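Local coordinates for protein GCN5-related N-acetyltransferase (Brucella abortus, PDB 7N1L) that probably transfers an acyl group, most likely acetyl, to an amine acceptor, as members of the GNAT acetyltransferase family do, at residues Ala31-His34 / Leu35-His39; His39-Ala42 / Pro43-Ser47; Ala129-Ala132 / Glu133-Trp137; Val147-Asp150 / Gly151-Tyr155. All blocks are in the same frame, centred on the assembly; numbering follows the deposited sequence.

Contact 1. Residues Ala31-His34 / Leu35-His39; sequences ALLH and LRDAH
Asp-37 reaches back to the backbone of His-34 and closes the bend between a strand and a helix. The bend leads from strand 28-32 through the 3-10 turn 35-37 into helix 38-52, at the start of the GNAT fold modelled here. Two hydrogen bonds run in opposite directions between the same two residues. His-34 N gives its hydrogen to Asp-37 OD2 at 3.0 Å, nearly straight at 172°. The oxygen is met on its anti side, a little out of the carboxylate plane. Asp-37 N in turn donates to His-34 O at 2.8 Å. This donor stands above the carbonyl plane. With chi1 at -54°, Asp-37 CG is turned away from its own carbonyl carbon and lies beside its own N. The carboxylate can then fold back over the turn. The bond to OD2 limits rotation of the carboxylate, while the backbone bond closes the turn.

Charges lie on the other side of the carboxylate. Arg-36 NH1 is 4.0 Å from Asp-37 OD1, a long salt bridge with the oxygen at the guanidinium edge and in its plane. Arg-80 is a second, weak partner of the same oxygen. Both would probably favour the ionised carboxylate.

The apolar part is small. Leu-33 is buried and also touches Ala-76 and Leu-85 of the sheet. Ala-38, on the helix, packs on helix 61-69. Within the bend, the Leu-33 and Asp-37 side chains cross at a slant, and Leu-33 CD2 lies 4.0 Å from Asp-37 CB.

Contact 2. Residues His39-Ala42 / Pro43-Ser47; sequences HEFA and PLLAS
Phe-41 and Leu-45 both carry CG opposite their backbone N, with chi1 of 178° and -179°. Four residues apart, they leave the same flank of the helix, and these torsions lay them against each other. Leu-45 CB lies over one face of the Phe-41 ring, 4.2 Å from its centroid and 18° off the ring normal. This is a CH-pi contact, displaced toward the rim. The two methyl groups of Leu-45 continue it: CD1 approaches Phe-41 CZ at 4.1 Å, and CD2 approaches Phe-41 CE2 at a similar distance. Phe-88 meets the Phe-41 ring edge-to-face from strand 84-96.

The contact sits in helix 38-52 of the GNAT fold, at a proline kink. Pro-43 has no N-H to offer the turn before it. Its CD instead faces His-39 O at 3.2 Å, in the place of the usual helical bond. Packing is tight ahead of the proline, where Ala-42 CB is 3.4 Å from Pro-43 CD.

The i to i-4 bonds resume at Leu-45; Leu-44 N is still 4.4 Å from Glu-40 O. Leu-45 N donates to Phe-41 O at 3.0 Å, close to the line of the carbonyl bond. Ala-46 N donates to Ala-42 O at 2.9 Å.

Leu-44 and Leu-45 both touch Phe-88, while Ala-42 and Ala-46 face helix 61-69. Glu-40 forms a salt bridge with Arg-80. His-39 ND1 is hydrogen-bonded to Asp-62 OD1.

Contact 3. Residues Ala129-Ala132 / Glu133-Trp137; sequences ADKA and EERSW
Glu-133 CB lies 3.7 Å from Ala-132 C. Glu-134 rests its CB on Lys-131 O at 3.5 Å. A water joins its backbone N to Asp-130 O. The Glu-134 carboxylate turns to the next residue: Arg-135 NE donates to Glu-134 OE2 at 3.0 Å, within the guanidinium plane and on the anti lone pair of the oxygen. A second water accepts from Lys-131 NZ and Arg-135 NH2 and appears to donate to Glu-134 OE2, so the two cations meet around a carboxylate. Arg-135 N donates to Lys-131 O at 2.9 Å and only weakly to Ala-132 O. Arg-135 NH1 makes salt bridges with Glu-75 and Asp-93, which hold the far end of the side chain.

Ser-136 leaves the helix with a positive phi of 55°. Its N bonds to Glu-133 O at 3.3 Å. Trp-137 N then reaches Ala-132 O at 2.9 Å, in the carbonyl plane and on a lone pair. Trp-137 CB packs on Ala-132 CB at 4.2 Å, and Arg-135 CB sits over one face of the indole, toward its rim. Trp-137 NE1 bonds to Asp-93. Phe-171 of the second subunit packs on both Ala-132 and Trp-137. The two backbone bonds around Ser-136 form a Schellman motif, which ends the short, weakly bonded helix 132-135 just before strand 137-144.

Contact 4. Residues Val147-Asp150 / Gly151-Tyr155; sequences VPED and GRKLY
The first turn of helix 150-158 begins here, with Glu-149 and Asp-150 receiving the first bonds from the turn that follows. Lys-153 N donates to Glu-149 O at 2.8 Å, and Leu-154 N donates to Asp-150 O at 3.1 Å. The N-H groups of Gly-151 and Arg-152 are each taken by a water. One water links Gly-151 N to Pro-148 O, and another links Arg-152 N to the same carbonyl, 2.7 Å from Arg-152 N. Pro-148 O thus takes a hydrogen from each of the two waters. The peptide bond before Pro-148 is cis.

Glu-149 CG lies between its own N and carbonyl carbon, chi1 57°, and the chain then runs straight outward, with its carboxylate beside Lys-153. Arg-152, bent at chi3 (75°), brings its guanidinium back to Glu-149 CB, which lies 3.4 Å from Arg-152 NH2. The carboxylate and guanidinium planes are 65° apart. Glu-149 OE1 lies well out of the guanidinium plane, so only a general attraction of charges links it to Arg-152. The guanidinium has a firmer partner, since Arg-152 NH1 bonds to Arg-146 O. Lys-153 CD comes 3.8 Å from Glu-149 OE2.

Gly-151 O stands over one face of the Tyr-155 ring, near its rim. Tyr-155 and Leu-154 pack on strand 101-111 and helix 120-129, and Arg-152 touches Tyr-167 of the second subunit. A helix entered by a loop from strand 137-144 and laid against the sheet is typical of the C-terminal half of the GNAT fold.

Contacts 1 and 2 share His-39 and follow one another along the chain, their centres 11 Å apart. They also touch in space: Leu-33 CD1 meets Phe-41 CD1 at 4.0 Å. Contact 1 brushes contact 3 through Leu-32 CD2 and Lys-131 CE at 4.3 Å. Contact 4 touches none of the others; its nearest atoms are about 7 Å from contact 2. Contacts 1 and 4 lie on opposite sides of the chain's centre. Contacts 3 and 4 both meet the second subunit. No ligand marks the active site. Arg-116, a long and weak partner of Asp-150, falls in sequence resembling the loop that binds the acyl-CoA pyrophosphate in GNAT relatives.

Contact 1. Residues Ala31-His34 / Leu35-His39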
loop_
_atom_site.group_PDB
_atom_site.type_symbol
_atom_site.label_atom_id
_atom_site.label_comp_id
_atom_site.label_asym_id
_atom_site.label_seq_id
_atom_site.Cartn_x
_atom_site.Cartn_y
_atom_site.Cartn_z
ATOM N N ALA A 31 20.144 2.940 8.445
ATOM C CA ALA A 31 19.954 4.291 7.928
ATOM C C ALA A 31 19.145 4.217 6.643
ATOM O O ALA A 31 19.195 3.220 5.921
ATOM C CB ALA A 31 21.305 4.984 7.665
ATOM N N LEU A 32 18.436 5.302 6.340
ATOM C CA LEU A 32 17.654 5.389 5.111
ATOM C C LEU A 32 18.558 5.317 3.888
ATOM O O LEU A 32 19.640 5.898 3.870
ATOM C CB LEU A 32 16.879 6.700 5.079
ATOM C CG LEU A 32 15.669 6.835 6.005
ATOM C CD1 LEU A 32 15.286 8.293 6.064
ATOM C CD2 LEU A 32 14.486 5.957 5.573
ATOM N N LEU A 33 18.119 4.592 2.866
ATOM C CA LEU A 33 18.830 4.523 1.596
ATOM C C LEU A 33 18.422 5.695 0.696
ATOM O O LEU A 33 17.300 6.200 0.768
ATOM C CB LEU A 33 18.556 3.195 0.888
ATOM C CG LEU A 33 19.015 1.927 1.625
ATOM C CD1 LEU A 33 18.492 0.673 0.900
ATOM C CD2 LEU A 33 20.559 1.895 1.733
ATOM N N HIS A 34 19.372 6.174 -0.108
ATOM C CA HIS A 34 19.102 7.227 -1.070
ATOM C C HIS A 34 19.607 6.790 -2.442
ATOM O O HIS A 34 20.160 5.692 -2.605
ATOM C CB HIS A 34 19.722 8.551 -0.612
ATOM C CG HIS A 34 19.197 9.038 0.706
ATOM N ND1 HIS A 34 18.008 9.730 0.825
ATOM C CD2 HIS A 34 19.695 8.929 1.959
ATOM C CE1 HIS A 34 17.804 10.034 2.094
ATOM N NE2 HIS A 34 18.810 9.556 2.805
ATOM N N LEU A 35 19.428 7.670 -3.442
ATOM C CA LEU A 35 19.757 7.301 -4.818
ATOM C C LEU A 35 21.247 6.975 -4.968
ATOM O O LEU A 35 21.636 6.164 -5.828
ATOM C CB LEU A 35 19.296 8.404 -5.771
ATOM C CG LEU A 35 19.468 8.090 -7.263
ATOM C CD1 LEU A 35 18.754 6.796 -7.517
ATOM C CD2 LEU A 35 18.894 9.206 -8.178
ATOM N N ARG A 36 22.085 7.620 -4.158
ATOM C CA ARG A 36 23.511 7.308 -4.098
ATOM C C ARG A 36 23.756 5.808 -3.929
ATOM O O ARG A 36 24.717 5.252 -4.486
ATOM C CB ARG A 36 24.121 8.045 -2.892
ATOM C CG ARG A 36 25.623 7.900 -2.732
ATOM C CD ARG A 36 26.063 7.851 -1.248
ATOM N NE ARG A 36 26.071 9.092 -0.478
ATOM C CZ ARG A 36 25.399 9.287 0.653
ATOM N NH1 ARG A 36 24.609 8.354 1.161
ATOM N NH2 ARG A 36 25.548 10.439 1.309
ATOM N N ASP A 37 22.875 5.129 -3.206
ATOM C CA ASP A 37 23.102 3.756 -2.780
ATOM C C ASP A 37 22.573 2.718 -3.760
ATOM O O ASP A 37 22.589 1.526 -3.437
ATOM C CB ASP A 37 22.498 3.545 -1.393
ATOM C CG ASP A 37 23.016 4.563 -0.381
ATOM O OD1 ASP A 37 24.259 4.656 -0.218
ATOM O OD2 ASP A 37 22.187 5.256 0.260
ATOM N N ALA A 38 22.107 3.136 -4.941
ATOM C CA ALA A 38 21.418 2.201 -5.831
ATOM C C ALA A 38 22.305 1.024 -6.188
ATOM O O ALA A 38 21.850 -0.125 -6.196
ATOM C CB ALA A 38 20.948 2.914 -7.105
ATOM N N HIS A 39 23.581 1.294 -6.489
ATOM C CA HIS A 39 24.494 0.230 -6.894
ATOM C C HIS A 39 24.735 -0.767 -5.766
ATOM O O HIS A 39 24.829 -1.977 -6.012
ATOM C CB HIS A 39 25.805 0.812 -7.391
ATOM C CG HIS A 39 26.723 -0.220 -7.959
ATOM N ND1 HIS A 39 26.410 -0.944 -9.090
ATOM C CD2 HIS A 39 27.964 -0.616 -7.592
ATOM C CE1 HIS A 39 27.398 -1.771 -9.373
ATOM N NE2 HIS A 39 28.359 -1.582 -8.487
#

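Contact 2. Residues His39-Ala42 / Pro43-Ser47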
loop_
_atom_site.group_PDB
_atom_site.type_symbol
_atom_site.label_atom_id
_atom_site.label_comp_id
_atom_site.label_asym_id
_atom_site.label_seq_id
_atom_site.Cartn_x
_atom_site.Cartn_y
_atom_site.Cartn_z
ATOM N N HIS A 39 23.581 1.294 -6.489
ATOM C CA HIS A 39 24.494 0.230 -6.894
ATOM C C HIS A 39 24.735 -0.767 -5.766
ATOM O O HIS A 39 24.829 -1.977 -6.012
ATOM C CB HIS A 39 25.805 0.812 -7.391
ATOM C CG HIS A 39 26.723 -0.220 -7.959
ATOM N ND1 HIS A 39 26.410 -0.944 -9.090
ATOM C CD2 HIS A 39 27.964 -0.616 -7.592
ATOM C CE1 HIS A 39 27.398 -1.771 -9.373
ATOM N NE2 HIS A 39 28.359 -1.582 -8.487
ATOM N N GLU A 40 24.880 -0.277 -4.535
ATOM C CA GLU A 40 25.050 -1.167 -3.397
ATOM C C GLU A 40 23.759 -1.925 -3.101
ATOM O O GLU A 40 23.786 -3.107 -2.740
ATOM C CB GLU A 40 25.483 -0.345 -2.183
ATOM C CG GLU A 40 26.842 -0.737 -1.624
ATOM C CD GLU A 40 27.121 -0.107 -0.279
ATOM O OE1 GLU A 40 26.977 1.123 -0.150
ATOM O OE2 GLU A 40 27.479 -0.852 0.653
ATOM N N PHE A 41 22.620 -1.265 -3.295
ATOM C CA PHE A 41 21.315 -1.869 -3.054
ATOM C C PHE A 41 20.995 -2.916 -4.115
ATOM O O PHE A 41 20.352 -3.931 -3.808
ATOM C CB PHE A 41 20.273 -0.745 -3.011
ATOM C CG PHE A 41 18.848 -1.181 -2.826
ATOM C CD1 PHE A 41 18.496 -2.138 -1.899
ATOM C CD2 PHE A 41 17.837 -0.523 -3.509
ATOM C CE1 PHE A 41 17.172 -2.498 -1.722
ATOM C CE2 PHE A 41 16.501 -0.873 -3.341
ATOM C CZ PHE A 41 16.168 -1.861 -2.423
ATOM N N ALA A 42 21.496 -2.721 -5.335
ATOM C CA ALA A 42 21.091 -3.536 -6.481
ATOM C C ALA A 42 21.217 -5.038 -6.261
ATOM O O ALA A 42 20.241 -5.749 -6.548
ATOM C CB ALA A 42 21.882 -3.104 -7.728
ATOM N N PRO A 43 22.364 -5.597 -5.821
ATOM C CA PRO A 43 22.427 -7.061 -5.661
ATOM C C PRO A 43 21.570 -7.579 -4.528
ATOM O O PRO A 43 21.008 -8.678 -4.637
ATOM C CB PRO A 43 23.925 -7.343 -5.425
ATOM C CG PRO A 43 24.482 -6.067 -4.888
ATOM C CD PRO A 43 23.673 -4.965 -5.574
ATOM N N LEU A 44 21.431 -6.804 -3.451
ATOM C CA LEU A 44 20.581 -7.216 -2.346
ATOM C C LEU A 44 19.137 -7.337 -2.804
ATOM O O LEU A 44 18.438 -8.310 -2.469
ATOM C CB LEU A 44 20.714 -6.207 -1.208
ATOM C CG LEU A 44 20.611 -6.747 0.206
ATOM C CD1 LEU A 44 21.683 -7.843 0.437
ATOM C CD2 LEU A 44 20.785 -5.606 1.196
ATOM N N LEU A 45 18.677 -6.352 -3.579
ATOM C CA LEU A 45 17.347 -6.417 -4.160
ATOM C C LEU A 45 17.258 -7.561 -5.158
ATOM O O LEU A 45 16.232 -8.245 -5.240
ATOM C CB LEU A 45 17.009 -5.072 -4.822
ATOM C CG LEU A 45 15.630 -4.905 -5.492
ATOM C CD1 LEU A 45 14.495 -4.991 -4.478
ATOM C CD2 LEU A 45 15.536 -3.590 -6.283
ATOM N N ALA A 46 18.330 -7.807 -5.918
ATOM C CA ALA A 46 18.270 -8.901 -6.883
ATOM C C ALA A 46 18.122 -10.254 -6.188
ATOM O O ALA A 46 17.431 -11.139 -6.698
ATOM C CB ALA A 46 19.487 -8.881 -7.791
ATOM N N SER A 47 18.796 -10.458 -5.053
ATOM C CA SER A 47 18.633 -11.720 -4.341
ATOM C C SER A 47 17.201 -11.889 -3.839
ATOM O O SER A 47 16.625 -12.978 -3.946
ATOM C CB SER A 47 19.609 -11.808 -3.162
ATOM O OG SER A 47 20.956 -11.778 -3.593
#

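Contact 3. Residues Ala129-Ala132 / Glu133-Trp137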
loop_
_atom_site.group_PDB
_atom_site.type_symbol
_atom_site.label_atom_id
_atom_site.label_comp_id
_atom_site.label_asym_id
_atom_site.label_seq_id
_atom_site.Cartn_x
_atom_site.Cartn_y
_atom_site.Cartn_z
ATOM N N ALA A 129 9.298 1.442 13.145
ATOM C CA ALA A 129 8.236 1.717 14.106
ATOM C C ALA A 129 8.506 2.992 14.895
ATOM O O ALA A 129 7.567 3.729 15.223
ATOM C CB ALA A 129 8.063 0.524 15.048
ATOM N N ASP A 130 9.780 3.262 15.222
ATOM C CA ASP A 130 10.204 4.453 15.956
ATOM C C ASP A 130 10.018 5.757 15.172
ATOM O O ASP A 130 10.136 6.845 15.751
ATOM C CB ASP A 130 11.687 4.317 16.358
ATOM C CG ASP A 130 11.928 3.228 17.414
ATOM O OD1 ASP A 130 10.956 2.597 17.902
ATOM O OD2 ASP A 130 13.105 2.992 17.754
ATOM N N LYS A 131 9.767 5.682 13.876
ATOM C CA LYS A 131 9.435 6.865 13.100
ATOM C C LYS A 131 7.969 7.262 13.243
ATOM O O LYS A 131 7.569 8.286 12.684
ATOM C CB LYS A 131 9.781 6.620 11.637
ATOM C CG LYS A 131 11.287 6.480 11.389
ATOM C CD LYS A 131 11.558 6.332 9.912
ATOM C CE LYS A 131 13.033 6.116 9.616
ATOM N NZ LYS A 131 13.916 7.271 10.066
ATOM N N ALA A 132 7.168 6.462 13.959
ATOM C CA ALA A 132 5.721 6.663 14.018
ATOM C C ALA A 132 5.339 8.081 14.432
ATOM O O ALA A 132 4.458 8.702 13.822
ATOM C CB ALA A 132 5.097 5.654 14.982
ATOM N N GLU A 133 5.968 8.594 15.491
ATOM C CA GLU A 133 5.661 9.939 15.956
ATOM C C GLU A 133 6.084 10.980 14.933
ATOM O O GLU A 133 5.329 11.907 14.632
ATOM C CB GLU A 133 6.364 10.211 17.290
ATOM C CG GLU A 133 5.808 11.423 18.043
ATOM C CD GLU A 133 6.738 11.965 19.132
ATOM O OE1 GLU A 133 7.937 12.226 18.852
ATOM O OE2 GLU A 133 6.255 12.146 20.272
ATOM N N GLU A 134 7.284 10.827 14.376
ATOM C CA GLU A 134 7.780 11.768 13.378
ATOM C C GLU A 134 6.828 11.855 12.187
ATOM O O GLU A 134 6.605 12.941 11.639
ATOM C CB GLU A 134 9.194 11.348 12.947
ATOM C CG GLU A 134 9.646 11.752 11.557
ATOM C CD GLU A 134 11.013 11.158 11.152
ATOM O OE1 GLU A 134 11.990 11.354 11.901
ATOM O OE2 GLU A 134 11.135 10.539 10.069
ATOM N N ARG A 135 6.232 10.727 11.796
ATOM C CA ARG A 135 5.420 10.676 10.594
ATOM C C ARG A 135 3.922 10.796 10.847
ATOM O O ARG A 135 3.166 10.814 9.878
ATOM C CB ARG A 135 5.695 9.376 9.828
ATOM C CG ARG A 135 7.160 9.154 9.422
ATOM C CD ARG A 135 7.691 10.225 8.435
ATOM N NE ARG A 135 9.047 9.902 8.015
ATOM C CZ ARG A 135 9.346 9.260 6.894
ATOM N NH1 ARG A 135 8.408 8.934 6.008
ATOM N NH2 ARG A 135 10.613 8.898 6.669
ATOM N N SER A 136 3.477 10.919 12.106
ATOM C CA SER A 136 2.046 10.855 12.480
ATOM C C SER A 136 1.390 9.567 11.993
ATOM O O SER A 136 0.302 9.575 11.410
ATOM C CB SER A 136 1.249 12.067 11.984
ATOM O OG SER A 136 1.625 13.230 12.680
ATOM N N TRP A 137 2.066 8.454 12.212
ATOM C CA TRP A 137 1.487 7.160 11.901
ATOM C C TRP A 137 0.581 6.713 13.032
ATOM O O TRP A 137 0.970 6.770 14.202
ATOM C CB TRP A 137 2.569 6.113 11.678
ATOM C CG TRP A 137 3.226 6.293 10.380
ATOM C CD1 TRP A 137 2.819 7.120 9.359
ATOM C CD2 TRP A 137 4.438 5.672 9.946
ATOM N NE1 TRP A 137 3.708 7.035 8.306
ATOM C CE2 TRP A 137 4.716 6.162 8.646
ATOM C CE3 TRP A 137 5.331 4.765 10.539
ATOM C CZ2 TRP A 137 5.837 5.744 7.912
ATOM C CZ3 TRP A 137 6.449 4.352 9.815
ATOM C CH2 TRP A 137 6.691 4.837 8.516
HETATM O O HOH W 1 9.507 9.403 15.469
HETATM O O HOH W 2 12.727 9.568 8.525
#

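Contact 4. Residues Val147-Asp150 / Gly151-Tyr155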
loop_
_atom_site.group_PDB
_atom_site.type_symbol
_atom_site.label_atom_id
_atom_site.label_comp_id
_atom_site.label_asym_id
_atom_site.label_seq_id
_atom_site.Cartn_x
_atom_site.Cartn_y
_atom_site.Cartn_z
ATOM N N VAL A 147 6.005 -16.475 -0.398
ATOM C CA VAL A 147 7.410 -16.817 -0.554
ATOM C C VAL A 147 8.135 -15.500 -0.779
ATOM O O VAL A 147 7.627 -14.645 -1.520
ATOM C CB VAL A 147 7.611 -17.791 -1.727
ATOM C CG1 VAL A 147 9.046 -17.780 -2.212
ATOM C CG2 VAL A 147 7.200 -19.185 -1.324
ATOM N N PRO A 148 9.302 -15.265 -0.154
ATOM C CA PRO A 148 9.925 -16.095 0.878
ATOM C C PRO A 148 9.237 -15.936 2.241
ATOM O O PRO A 148 8.705 -14.869 2.536
ATOM C CB PRO A 148 11.364 -15.566 0.923
ATOM C CG PRO A 148 11.246 -14.147 0.480
ATOM C CD PRO A 148 10.134 -14.102 -0.516
ATOM N N GLU A 149 9.290 -16.976 3.072
ATOM C CA GLU A 149 8.548 -17.000 4.328
ATOM C C GLU A 149 9.122 -16.080 5.410
ATOM O O GLU A 149 8.499 -15.954 6.475
ATOM C CB GLU A 149 8.521 -18.441 4.869
ATOM C CG GLU A 149 9.944 -19.046 5.084
ATOM C CD GLU A 149 9.943 -20.353 5.892
ATOM O OE1 GLU A 149 8.856 -20.932 6.105
ATOM O OE2 GLU A 149 11.034 -20.805 6.319
ATOM N N ASP A 150 10.296 -15.467 5.187
ATOM C CA ASP A 150 10.999 -14.793 6.283
ATOM C C ASP A 150 10.207 -13.598 6.821
ATOM O O ASP A 150 10.178 -13.367 8.038
ATOM C CB ASP A 150 12.414 -14.421 5.841
ATOM C CG ASP A 150 13.231 -15.656 5.438
ATOM O OD1 ASP A 150 13.421 -16.594 6.255
ATOM O OD2 ASP A 150 13.647 -15.714 4.270
ATOM N N GLY A 151 9.567 -12.819 5.943
ATOM C CA GLY A 151 8.707 -11.752 6.438
ATOM C C GLY A 151 7.604 -12.291 7.336
ATOM O O GLY A 151 7.383 -11.796 8.450
ATOM N N ARG A 152 6.917 -13.337 6.876
ATOM C CA ARG A 152 5.849 -13.945 7.674
ATOM C C ARG A 152 6.361 -14.447 9.017
ATOM O O ARG A 152 5.734 -14.221 10.063
ATOM C CB ARG A 152 5.184 -15.100 6.914
ATOM C CG ARG A 152 4.197 -15.882 7.802
ATOM C CD ARG A 152 3.291 -16.862 7.017
ATOM N NE ARG A 152 4.016 -18.052 6.589
ATOM C CZ ARG A 152 4.610 -18.188 5.409
ATOM N NH1 ARG A 152 4.601 -17.206 4.501
ATOM N NH2 ARG A 152 5.239 -19.328 5.134
ATOM N N LYS A 153 7.485 -15.166 9.009
ATOM C CA LYS A 153 7.979 -15.731 10.263
ATOM C C LYS A 153 8.323 -14.636 11.267
ATOM O O LYS A 153 8.139 -14.820 12.478
ATOM C CB LYS A 153 9.185 -16.647 9.997
ATOM C CG LYS A 153 8.743 -18.041 9.527
ATOM C CD LYS A 153 9.901 -19.031 9.426
ATOM C CE LYS A 153 10.464 -19.425 10.800
ATOM N NZ LYS A 153 9.503 -20.248 11.632
ATOM N N LEU A 154 8.795 -13.490 10.787
ATOM C CA LEU A 154 9.069 -12.380 11.691
ATOM C C LEU A 154 7.775 -11.725 12.164
ATOM O O LEU A 154 7.573 -11.536 13.370
ATOM C CB LEU A 154 9.976 -11.361 11.004
ATOM C CG LEU A 154 10.137 -10.015 11.721
ATOM C CD1 LEU A 154 10.881 -10.195 13.049
ATOM C CD2 LEU A 154 10.843 -8.977 10.803
ATOM N N TYR A 155 6.880 -11.375 11.224
ATOM C CA TYR A 155 5.716 -10.562 11.581
ATOM C C TYR A 155 4.805 -11.273 12.565
ATOM O O TYR A 155 4.263 -10.650 13.490
ATOM C CB TYR A 155 4.929 -10.193 10.330
ATOM C CG TYR A 155 5.722 -9.400 9.322
ATOM C CD1 TYR A 155 6.842 -8.640 9.707
ATOM C CD2 TYR A 155 5.391 -9.441 7.976
ATOM C CE1 TYR A 155 7.571 -7.904 8.750
ATOM C CE2 TYR A 155 6.103 -8.739 7.050
ATOM C CZ TYR A 155 7.198 -7.967 7.424
ATOM O OH TYR A 155 7.879 -7.257 6.425
HETATM O O HOH W 3 9.647 -12.265 2.956
HETATM O O HOH W 4 6.952 -13.811 4.178
#